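Long-range contacts in BamaA.19900.a (Balamuthia mandrillaris, PDB 6VZZ), which probably transfers a phosphate from ATP to glucose as a glucokinase of the actin-like ATPase superfamily, and binds beta-D-glucopyranose in the crystal: residues 79-83 with 131-136; 158-164 with 178-182; 147-151 with 187-191. All coordinates share one frame; numbering follows the deposited sequence.

Interaction 1: 79-83 with 131-136; sequences FDSVS and LPSFLF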
loop_
_atom_site.group_PDB
_atom_site.type_symbol
_atom_site.label_atom_id
_atom_site.label_comp_id
_atom_site.label_asym_id
_atom_site.label_seq_id
_atom_site.Cartn_x
_atom_site.Cartn_y
_atom_site.Cartn_z
ATOM N N PHE A 79 -25.984 15.213 -16.502
ATOM C CA PHE A 79 -26.641 13.909 -16.457
ATOM C C PHE A 79 -28.123 14.030 -16.804
ATOM O O PHE A 79 -28.632 13.288 -17.652
ATOM C CB PHE A 79 -26.462 13.267 -15.077
ATOM C CG PHE A 79 -25.041 12.879 -14.752
ATOM C CD1 PHE A 79 -24.187 12.397 -15.737
ATOM C CD2 PHE A 79 -24.560 12.992 -13.451
ATOM C CE1 PHE A 79 -22.872 12.026 -15.435
ATOM C CE2 PHE A 79 -23.252 12.632 -13.137
ATOM C CZ PHE A 79 -22.406 12.142 -14.132
ATOM N N ASP A 80 -28.835 14.956 -16.149
ATOM C CA ASP A 80 -30.232 15.213 -16.497
ATOM C C ASP A 80 -30.393 15.440 -17.996
ATOM O O ASP A 80 -31.255 14.837 -18.644
ATOM C CB ASP A 80 -30.763 16.426 -15.726
ATOM C CG ASP A 80 -30.931 16.159 -14.231
ATOM O OD1 ASP A 80 -30.867 14.979 -13.816
ATOM O OD2 ASP A 80 -31.132 17.138 -13.467
ATOM N N SER A 81 -29.554 16.301 -18.569
ATOM C CA SER A 81 -29.685 16.628 -19.984
ATOM C C SER A 81 -29.467 15.403 -20.860
ATOM O O SER A 81 -30.306 15.073 -21.705
ATOM C CB SER A 81 -28.699 17.728 -20.358
ATOM O OG SER A 81 -28.747 17.973 -21.745
ATOM N N VAL A 82 -28.338 14.715 -20.677
ATOM C CA VAL A 82 -28.044 13.585 -21.545
ATOM C C VAL A 82 -28.981 12.418 -21.266
ATOM O O VAL A 82 -29.235 11.606 -22.159
ATOM C CB VAL A 82 -26.566 13.177 -21.414
ATOM C CG1 VAL A 82 -26.345 12.389 -20.148
ATOM C CG2 VAL A 82 -26.139 12.374 -22.617
ATOM N N SER A 83 -29.526 12.325 -20.052
ATOM C CA SER A 83 -30.513 11.292 -19.763
ATOM C C SER A 83 -31.779 11.509 -20.585
ATOM O O SER A 83 -32.269 10.586 -21.249
ATOM C CB SER A 83 -30.831 11.276 -18.267
ATOM O OG SER A 83 -31.810 10.297 -17.959
ATOM N N LEU A 131 -29.162 11.428 -9.171
ATOM C CA LEU A 131 -28.994 10.970 -10.536
ATOM C C LEU A 131 -30.345 10.643 -11.155
ATOM O O LEU A 131 -31.239 10.132 -10.473
ATOM C CB LEU A 131 -28.108 9.732 -10.568
ATOM C CG LEU A 131 -26.704 9.939 -10.004
ATOM C CD1 LEU A 131 -25.960 8.614 -9.923
ATOM C CD2 LEU A 131 -25.940 10.931 -10.856
ATOM N N PRO A 132 -30.510 10.919 -12.449
ATOM C CA PRO A 132 -31.786 10.601 -13.113
ATOM C C PRO A 132 -32.019 9.093 -13.189
ATOM O O PRO A 132 -31.154 8.331 -13.623
ATOM C CB PRO A 132 -31.632 11.229 -14.505
ATOM C CG PRO A 132 -30.153 11.324 -14.726
ATOM C CD PRO A 132 -29.513 11.493 -13.371
ATOM N N SER A 133 -33.213 8.673 -12.760
ATOM C CA SER A 133 -33.581 7.258 -12.755
ATOM C C SER A 133 -33.411 6.587 -14.115
ATOM O O SER A 133 -33.064 5.402 -14.172
ATOM C CB SER A 133 -35.025 7.111 -12.294
ATOM O OG SER A 133 -35.121 7.330 -10.904
ATOM N N PHE A 134 -33.669 7.303 -15.213
ATOM C CA PHE A 134 -33.621 6.666 -16.525
ATOM C C PHE A 134 -32.263 6.016 -16.783
ATOM O O PHE A 134 -32.193 4.861 -17.219
ATOM C CB PHE A 134 -33.951 7.673 -17.623
ATOM C CG PHE A 134 -33.962 7.070 -18.994
ATOM C CD1 PHE A 134 -35.109 6.486 -19.495
ATOM C CD2 PHE A 134 -32.817 7.063 -19.775
ATOM C CE1 PHE A 134 -35.118 5.914 -20.744
ATOM C CE2 PHE A 134 -32.823 6.490 -21.020
ATOM C CZ PHE A 134 -33.978 5.915 -21.508
ATOM N N LEU A 135 -31.172 6.734 -16.527
ATOM C CA LEU A 135 -29.855 6.167 -16.778
ATOM C C LEU A 135 -29.263 5.495 -15.557
ATOM O O LEU A 135 -28.306 4.726 -15.695
ATOM C CB LEU A 135 -28.867 7.238 -17.260
ATOM C CG LEU A 135 -29.072 7.868 -18.633
ATOM C CD1 LEU A 135 -27.896 8.766 -18.974
ATOM C CD2 LEU A 135 -29.257 6.806 -19.698
ATOM N N PHE A 136 -29.798 5.764 -14.374
ATOM C CA PHE A 136 -29.196 5.318 -13.117
ATOM C C PHE A 136 -30.279 4.666 -12.274
ATOM O O PHE A 136 -30.800 5.278 -11.335
ATOM C CB PHE A 136 -28.520 6.485 -12.398
ATOM C CG PHE A 136 -27.517 7.199 -13.252
ATOM C CD1 PHE A 136 -26.231 6.690 -13.413
ATOM C CD2 PHE A 136 -27.864 8.360 -13.932
ATOM C CE1 PHE A 136 -25.305 7.336 -14.223
ATOM C CE2 PHE A 136 -26.940 9.010 -14.738
ATOM C CZ PHE A 136 -25.664 8.498 -14.886
#
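Phe79 and Phe136 form a T-shaped pair, with the edge of Phe136 directed at one face of Phe79. The ring centroids are 5.5 Å apart and the planes stand at 63°. CZ of Phe136 does the pointing and sits over the rim of the Phe79 ring, not over its middle. Leu131 CG lies over one face of the Phe136 ring, and Pro132 CG lies at its edge, in plane. Leu131 also reaches across to the helix: its CD2 is 3.6 Å from Phe79 CD2, and the two side chains run alongside each other in the same direction.

Pro132 packs its ring against one turn of the helix. Its CD is 3.9 Å from Phe79 CB, and its CG is 3.6 Å from Ser83 CB. Asp80 starts out away from the loop, but its carboxylate comes back to it, with OD1 3.8 Å from Pro132 CD. Ser83 points its hydroxyl into the loop. Phe134 CB, 3.4 Å from Ser83 OG, and Leu135 CG both border this group. A chi1 of 179° turns OG away from the backbone N of Ser83 and brings it to Phe134 and Leu135. Val82 adds a looser contact, its CG1 meeting Leu135 CD1 at 4.1 Å. No hydrogen bond crosses; the contact is mostly van der Waals.

The 131-136 turn lies beside helix 72-90, and both pack on the five-stranded sheet. Phe79 and Phe136 both rest on Val41 of strand 37-43 and Leu99 of strand 96-101. Phe134 continues along the helix to Ile86 and Arg87, and Val82 meets Val64 and Leu65 of strand 62-68.

Interaction 2: 158-164 with 178-182; sequences NASDALD and KVTLQ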
loop_
_atom_site.group_PDB
_atom_site.type_symbol
_atom_site.label_atom_id
_atom_site.label_comp_id
_atom_site.label_asym_id
_atom_site.label_seq_id
_atom_site.Cartn_x
_atom_site.Cartn_y
_atom_site.Cartn_z
ATOM N N ASN A 158 -7.345 -8.515 -19.979
ATOM C CA ASN A 158 -6.436 -9.632 -19.770
ATOM C C ASN A 158 -7.166 -10.959 -19.924
ATOM O O ASN A 158 -6.605 -11.921 -20.456
ATOM C CB ASN A 158 -5.788 -9.532 -18.396
ATOM C CG ASN A 158 -4.659 -10.515 -18.225
ATOM O OD1 ASN A 158 -3.566 -10.305 -18.746
ATOM N ND2 ASN A 158 -4.907 -11.593 -17.491
ATOM N N ALA A 159 -8.429 -11.015 -19.495
ATOM C CA ALA A 159 -9.193 -12.257 -19.567
ATOM C C ALA A 159 -9.495 -12.668 -21.005
ATOM O O ALA A 159 -9.590 -13.866 -21.295
ATOM C CB ALA A 159 -10.489 -12.122 -18.769
ATOM N N SER A 160 -9.664 -11.710 -21.915
ATOM C CA SER A 160 -9.876 -12.022 -23.323
ATOM C C SER A 160 -8.599 -11.881 -24.141
ATOM O O SER A 160 -8.671 -11.740 -25.367
ATOM C CB SER A 160 -10.993 -11.151 -23.906
ATOM O OG SER A 160 -11.033 -9.876 -23.284
ATOM N N ASP A 161 -7.435 -11.910 -23.479
ATOM C CA ASP A 161 -6.125 -11.940 -24.136
ATOM C C ASP A 161 -5.955 -10.776 -25.116
ATOM O O ASP A 161 -5.479 -10.937 -26.243
ATOM C CB ASP A 161 -5.898 -13.285 -24.829
ATOM C CG ASP A 161 -5.211 -14.301 -23.925
ATOM O OD1 ASP A 161 -4.274 -13.905 -23.198
ATOM O OD2 ASP A 161 -5.595 -15.497 -23.945
ATOM N N ALA A 162 -6.333 -9.580 -24.660
ATOM C CA ALA A 162 -6.364 -8.397 -25.510
ATOM C C ALA A 162 -5.533 -7.234 -24.988
ATOM O O ALA A 162 -5.546 -6.164 -25.610
ATOM C CB ALA A 162 -7.811 -7.926 -25.709
ATOM N N LEU A 163 -4.815 -7.398 -23.873
ATOM C CA LEU A 163 -4.039 -6.284 -23.337
ATOM C C LEU A 163 -2.964 -5.828 -24.311
ATOM O O LEU A 163 -2.566 -4.658 -24.283
ATOM C CB LEU A 163 -3.396 -6.662 -22.005
ATOM C CG LEU A 163 -4.157 -6.387 -20.714
ATOM C CD1 LEU A 163 -3.332 -6.870 -19.549
ATOM C CD2 LEU A 163 -4.465 -4.906 -20.567
ATOM N N ASP A 164 -2.478 -6.726 -25.174
ATOM C CA ASP A 164 -1.427 -6.353 -26.114
ATOM C C ASP A 164 -1.921 -5.396 -27.189
ATOM O O ASP A 164 -1.103 -4.859 -27.944
ATOM C CB ASP A 164 -0.820 -7.605 -26.759
ATOM C CG ASP A 164 -1.813 -8.349 -27.645
ATOM O OD1 ASP A 164 -3.026 -8.389 -27.316
ATOM O OD2 ASP A 164 -1.374 -8.897 -28.679
ATOM N N LYS A 178 4.264 -11.112 -25.432
ATOM C CA LYS A 178 3.034 -10.351 -25.609
ATOM C C LYS A 178 2.444 -10.035 -24.239
ATOM O O LYS A 178 2.537 -10.842 -23.310
ATOM C CB LYS A 178 2.035 -11.133 -26.465
ATOM N N VAL A 179 1.860 -8.844 -24.105
ATOM C CA VAL A 179 1.439 -8.379 -22.788
ATOM C C VAL A 179 0.301 -9.256 -22.275
ATOM O O VAL A 179 -0.737 -9.405 -22.926
ATOM C CB VAL A 179 1.037 -6.901 -22.822
ATOM C CG1 VAL A 179 0.564 -6.455 -21.444
ATOM C CG2 VAL A 179 2.220 -6.046 -23.264
ATOM N N THR A 180 0.514 -9.858 -21.108
ATOM C CA THR A 180 -0.457 -10.687 -20.414
ATOM C C THR A 180 -0.097 -10.634 -18.936
ATOM O O THR A 180 1.073 -10.469 -18.581
ATOM C CB THR A 180 -0.447 -12.130 -20.947
ATOM O OG1 THR A 180 -1.694 -12.770 -20.649
ATOM C CG2 THR A 180 0.680 -12.924 -20.317
ATOM N N LEU A 181 -1.096 -10.742 -18.068
ATOM C CA LEU A 181 -0.873 -10.593 -16.633
ATOM C C LEU A 181 -0.828 -11.960 -15.961
ATOM O O LEU A 181 -1.703 -12.802 -16.190
ATOM C CB LEU A 181 -1.956 -9.724 -15.996
ATOM C CG LEU A 181 -1.974 -8.275 -16.478
ATOM C CD1 LEU A 181 -2.944 -7.462 -15.656
ATOM C CD2 LEU A 181 -0.599 -7.667 -16.405
ATOM N N GLN A 182 0.201 -12.180 -15.151
ATOM C CA GLN A 182 0.349 -13.431 -14.423
ATOM C C GLN A 182 -0.508 -13.392 -13.161
ATOM O O GLN A 182 -1.073 -12.355 -12.803
ATOM C CB GLN A 182 1.824 -13.669 -14.103
ATOM C CG GLN A 182 2.721 -13.808 -15.332
ATOM C CD GLN A 182 2.298 -14.947 -16.262
ATOM O OE1 GLN A 182 1.932 -16.044 -15.816
ATOM N NE2 GLN A 182 2.340 -14.681 -17.570
#
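Asn158 faces Thr180 with their CA atoms 6.1 Å apart, and Asp164 comes to within 4.8 Å of Val179 by the same measure, while between Asn158 and Asp164 the chain leaves its helix through a Schellman motif. Asp161, with positive phi, is the C-prime residue. Its N bonds to Asn158 O, and Ala162 N bonds to Met157 O.

One hydrogen bond crosses the contact. Leu181 N donates to Asn158 OD1 over 2.6 Å, with an N-H...O angle of 147°. The donor is tilted 25° from the carbonyl plane of the amide. A chi1 of -170° swings the Asn158 amide away from its own N and toward segment 178-182. The amide also lies against Leu181 CB. Leu163 lies nearly perpendicular to Leu181, and Leu163 CD1 is 3.6 Å from Leu181 CG. Leu163 CB meets Val179 CG1 at 4.0 Å. Near the surface, Asp161 and Thr180 run alongside each other, with OD1 of Asp161 3.8 Å from OG1 of Thr180.

Leu163 and Leu181 both also touch Val154 of helix 146-159. Leu181 reaches Phe212 as well, and Val179 packs on Phe167 and Pro169 of strand 167-171.

Interaction 3: 147-151 with 187-191; sequences LEGTC and LVLAV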
loop_
_atom_site.group_PDB
_atom_site.type_symbol
_atom_site.label_atom_id
_atom_site.label_comp_id
_atom_site.label_asym_id
_atom_site.label_seq_id
_atom_site.Cartn_x
_atom_site.Cartn_y
_atom_site.Cartn_z
ATOM N N LEU A 147 -9.610 4.721 -10.757
ATOM C CA LEU A 147 -8.544 3.737 -10.954
ATOM C C LEU A 147 -9.024 2.326 -10.645
ATOM O O LEU A 147 -8.566 1.363 -11.272
ATOM C CB LEU A 147 -7.321 4.080 -10.106
ATOM C CG LEU A 147 -6.197 4.793 -10.864
ATOM C CD1 LEU A 147 -5.525 3.846 -11.838
ATOM C CD2 LEU A 147 -6.734 6.006 -11.596
ATOM N N GLU A 148 -9.930 2.186 -9.677
ATOM C CA GLU A 148 -10.615 0.916 -9.495
ATOM C C GLU A 148 -11.314 0.493 -10.786
ATOM O O GLU A 148 -11.289 -0.686 -11.161
ATOM C CB GLU A 148 -11.597 1.042 -8.328
ATOM C CG GLU A 148 -12.536 -0.133 -8.127
ATOM C CD GLU A 148 -13.407 0.027 -6.887
ATOM O OE1 GLU A 148 -13.491 1.157 -6.347
ATOM O OE2 GLU A 148 -14.006 -0.985 -6.448
ATOM N N GLY A 149 -11.915 1.449 -11.500
ATOM C CA GLY A 149 -12.490 1.131 -12.797
ATOM C C GLY A 149 -11.445 0.736 -13.826
ATOM O O GLY A 149 -11.674 -0.162 -14.647
ATOM N N THR A 150 -10.286 1.404 -13.804
ATOM C CA THR A 150 -9.196 1.039 -14.705
ATOM C C THR A 150 -8.812 -0.421 -14.523
ATOM O O THR A 150 -8.649 -1.164 -15.499
ATOM C CB THR A 150 -7.980 1.934 -14.457
ATOM O OG1 THR A 150 -8.330 3.310 -14.668
ATOM C CG2 THR A 150 -6.840 1.553 -15.383
ATOM N N CYS A 151 -8.681 -0.855 -13.268
ATOM C CA CYS A 151 -8.279 -2.231 -13.016
ATOM C C CYS A 151 -9.293 -3.222 -13.579
ATOM O O CYS A 151 -8.904 -4.223 -14.200
ATOM C CB CYS A 151 -8.063 -2.442 -11.522
ATOM S SG CYS A 151 -6.684 -1.448 -10.911
ATOM N N LEU A 187 0.579 -3.228 -9.929
ATOM C CA LEU A 187 0.275 -1.849 -9.581
ATOM C C LEU A 187 -0.163 -1.104 -10.835
ATOM O O LEU A 187 0.459 -1.232 -11.893
ATOM C CB LEU A 187 1.508 -1.187 -8.960
ATOM C CG LEU A 187 1.477 0.260 -8.473
ATOM C CD1 LEU A 187 0.529 0.436 -7.308
ATOM C CD2 LEU A 187 2.876 0.708 -8.078
ATOM N N VAL A 188 -1.247 -0.343 -10.730
ATOM C CA VAL A 188 -1.729 0.484 -11.835
ATOM C C VAL A 188 -1.661 1.947 -11.412
ATOM O O VAL A 188 -2.156 2.310 -10.339
ATOM C CB VAL A 188 -3.159 0.104 -12.261
ATOM C CG1 VAL A 188 -3.637 1.025 -13.371
ATOM C CG2 VAL A 188 -3.224 -1.353 -12.692
ATOM N N LEU A 189 -1.040 2.779 -12.252
ATOM C CA LEU A 189 -0.900 4.217 -12.028
ATOM C C LEU A 189 -1.406 4.972 -13.249
ATOM O O LEU A 189 -1.194 4.535 -14.385
ATOM C CB LEU A 189 0.568 4.635 -11.768
ATOM C CG LEU A 189 1.389 3.926 -10.689
ATOM C CD1 LEU A 189 2.028 2.664 -11.233
ATOM C CD2 LEU A 189 2.442 4.852 -10.142
ATOM N N ALA A 190 -2.045 6.121 -13.016
ATOM C CA ALA A 190 -2.473 6.988 -14.106
ATOM C C ALA A 190 -2.241 8.437 -13.722
ATOM O O ALA A 190 -2.710 8.882 -12.669
ATOM C CB ALA A 190 -3.947 6.771 -14.467
ATOM N N VAL A 191 -1.541 9.169 -14.591
ATOM C CA VAL A 191 -1.220 10.575 -14.377
ATOM C C VAL A 191 -2.164 11.413 -15.223
ATOM O O VAL A 191 -2.173 11.292 -16.453
ATOM C CB VAL A 191 0.243 10.883 -14.728
ATOM C CG1 VAL A 191 0.596 12.318 -14.352
ATOM C CG2 VAL A 191 1.174 9.903 -14.049
#
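Helix 146-159 starts at the glucose pocket: Asn145 precedes it and Asp146 is its first residue. Its first turns pack on strand 186-191 of the six-stranded sheet. Leu147, Thr150 and Cys151 meet the strand, chiefly at Val188. The axes of the two short segments approach to 9.1 Å, at 127° between their directions.

Val188 takes contacts on both of its branches. CG1 receives two methyls, Leu147 CD1 at 3.7 Å and Thr150 CG2 at 3.8 Å. CG2 lies 3.9 Å from Cys151 SG. With chi1 at 178°, the two methyls of Val188 diverge, one toward Leu147 and Thr150 and the other toward Cys151. Leu147 likewise divides its methyls: while CD1 goes to Val188, CD2 reaches Ala190 CB at 4.1 Å. Leu147 also touches the bound beta-D-glucopyranose. Leu187 and Leu189 point their CB atoms away from the helix and pack on helix 303-327, so the strand is covered on both faces.

Carbon and sulfur atoms make the contact, and no hydrogen bond crosses it. Thr150 gives it only its methyl; its OG1 is hydrogen-bonded chiefly to Asn381. The joint is apolar, and Leu147, which touches the sugar, probably couples the pocket to the sheet.

Overall arrangement
Interaction 1 comes first along the chain. Helix 72-90 meets the turn at 131-136, closing a loop of 47 residues that contains strand 96-101 and the small three-stranded sheet. Helix and turn both pack on the five-stranded sheet. The chain then passes through strand 141-145 of that sheet into helix 146-159, which serves both later contacts. Interaction 3 opens at the start of this helix. Interaction 2 opens at its end and closes first, around strand 167-171, so it nests within interaction 3, which closes at strand 186-191. Together they join the two ends of the helix to the six-stranded sheet and to the loop at 178-182. Interaction 1 touches neither.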